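Open reading frame 2 (Aeromonas sobria, PDB 3WQB) probably acts as a chaperone for a secreted serine protease of the same bacterium, binding it much as a subtilisin-type propeptide does. Local coordinates at residues 82-87 against 136-141. Numbering follows the deposited sequence.
Sequences GTLLVE and VQIELS
Leu85 and Gln137 form the antiparallel hydrogen-bonded pair that fixes the register of strands 83-87 and 136-141. Leu85 N donates to Gln137 O over 2.8 Å, and Gln137 N returns the bond to Leu85 O at the same length; both donors lie in the plane of the carbonyl they reach. A third backbone bond, Glu139 N to Thr83 O (2.9 Å), has its donor tilted 18° from the plane of the Thr83 carbonyl. On the face of Leu84, Val86, Val136 and Ile138, the closest apolar approach is Leu84 CD2 to Ile138 CG1, 3.6 Å, with the two side chains alongside each other. With CG2 anti to its backbone N, Val136 turns that methyl toward strand 83-87, 4.1 Å from Val86 CG2. The segments are the first and last strands of a βαββαβ unit with sheet order 4-1-3-2, a ferredoxin-like topology as in subtilisin propeptides; strand 83-87 is therefore interior, bonded on its second edge to strand 111-116. On the reverse face, Leu85 CD1 touches Gln137 OE1 at 3.6 Å, and that oxygen accepts a hydrogen bond from the backbone of the partner protein's chain. Glu139 has CG anti to the backbone N (chi1 175°) and an extended chain beyond it, which carries OE1 to 3.5 Å from Thr83 CB. There OE1 is hydrogen-bonded to Ser81 OG, a hydroxyl also bonded to Thr83 N, while OE2 meets the partner's backbone. Helix 122-131 packs on Leu84 and Ile138. Beyond the last interstrand bond, a water donates to Thr83 O and to Glu139 O (2.8 Å) and accepts from Gly82 N, bridging the strands where the chain turns its corner.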
# COMPACT_ATOMS: atom_id res chain seq x y z
N GLY B 82 -23.76 -7.27 10.70
CA GLY B 82 -24.37 -8.41 11.38
C GLY B 82 -23.35 -9.42 11.90
O GLY B 82 -23.69 -10.30 12.69
N THR B 83 -22.10 -9.29 11.45
CA THR B 83 -21.02 -10.19 11.84
C THR B 83 -20.23 -9.64 13.03
O THR B 83 -19.97 -8.44 13.11
CB THR B 83 -20.09 -10.49 10.64
OG1 THR B 83 -20.83 -11.18 9.63
CG2 THR B 83 -18.88 -11.34 11.04
N LEU B 84 -19.89 -10.54 13.95
CA LEU B 84 -18.99 -10.26 15.06
C LEU B 84 -17.73 -11.07 14.88
O LEU B 84 -17.79 -12.28 14.59
CB LEU B 84 -19.65 -10.66 16.39
CG LEU B 84 -20.96 -9.99 16.80
CD1 LEU B 84 -21.77 -10.92 17.68
CD2 LEU B 84 -20.70 -8.69 17.52
N LEU B 85 -16.58 -10.42 15.05
CA LEU B 85 -15.29 -11.13 15.11
C LEU B 85 -14.98 -11.38 16.57
O LEU B 85 -15.07 -10.47 17.39
CB LEU B 85 -14.17 -10.31 14.47
CG LEU B 85 -14.29 -9.81 13.03
CD1 LEU B 85 -12.92 -9.41 12.54
CD2 LEU B 85 -14.92 -10.81 12.07
N VAL B 86 -14.62 -12.62 16.89
CA VAL B 86 -14.34 -13.03 18.26
C VAL B 86 -13.00 -13.77 18.29
O VAL B 86 -12.79 -14.69 17.50
CB VAL B 86 -15.48 -13.93 18.80
CG1 VAL B 86 -15.09 -14.61 20.11
CG2 VAL B 86 -16.75 -13.13 19.00
N GLU B 87 -12.11 -13.36 19.18
CA GLU B 87 -10.84 -14.07 19.36
C GLU B 87 -11.03 -15.26 20.29
O GLU B 87 -11.03 -15.12 21.52
CB GLU B 87 -9.73 -13.14 19.84
CG GLU B 87 -8.35 -13.79 19.74
CD GLU B 87 -7.21 -12.79 19.84
OE1 GLU B 87 -7.40 -11.70 20.42
OE2 GLU B 87 -6.11 -13.12 19.33
N VAL B 136 -13.77 -8.93 21.24
CA VAL B 136 -14.82 -8.94 20.22
C VAL B 136 -14.79 -7.64 19.40
O VAL B 136 -14.49 -6.58 19.93
CB VAL B 136 -16.22 -9.16 20.87
CG1 VAL B 136 -16.52 -8.12 21.95
CG2 VAL B 136 -17.34 -9.17 19.83
N GLN B 137 -15.10 -7.76 18.11
CA GLN B 137 -15.23 -6.59 17.25
C GLN B 137 -16.51 -6.73 16.43
O GLN B 137 -16.73 -7.74 15.76
CB GLN B 137 -14.01 -6.44 16.32
CG GLN B 137 -14.03 -5.21 15.41
CD GLN B 137 -12.89 -5.19 14.40
OE1 GLN B 137 -12.35 -6.24 14.06
NE2 GLN B 137 -12.53 -4.01 13.93
N ILE B 138 -17.37 -5.72 16.52
CA ILE B 138 -18.55 -5.64 15.66
C ILE B 138 -18.10 -5.17 14.28
O ILE B 138 -17.49 -4.10 14.16
CB ILE B 138 -19.59 -4.65 16.24
CG1 ILE B 138 -20.05 -5.11 17.63
CG2 ILE B 138 -20.79 -4.52 15.29
CD1 ILE B 138 -20.79 -4.07 18.44
N GLU B 139 -18.39 -5.96 13.25
CA GLU B 139 -17.98 -5.56 11.90
C GLU B 139 -18.79 -4.37 11.39
O GLU B 139 -20.02 -4.41 11.32
CB GLU B 139 -18.06 -6.71 10.90
CG GLU B 139 -17.75 -6.23 9.48
CD GLU B 139 -17.65 -7.35 8.48
OE1 GLU B 139 -18.56 -8.20 8.42
OE2 GLU B 139 -16.66 -7.35 7.73
N LEU B 140 -18.06 -3.32 11.02
CA LEU B 140 -18.65 -2.14 10.42
C LEU B 140 -18.13 -2.06 8.99
O LEU B 140 -16.96 -1.73 8.76
CB LEU B 140 -18.29 -0.88 11.22
CG LEU B 140 -18.66 -0.91 12.71
CD1 LEU B 140 -18.17 0.34 13.43
CD2 LEU B 140 -20.17 -1.11 12.93
N SER B 141 -19.01 -2.38 8.05
CA SER B 141 -18.64 -2.53 6.64
C SER B 141 -18.80 -1.23 5.88
O SER B 141 -19.45 -0.30 6.35
CB SER B 141 -19.50 -3.62 5.99
OG SER B 141 -20.84 -3.18 5.87
O HOH W 1 -21.79 -6.27 12.55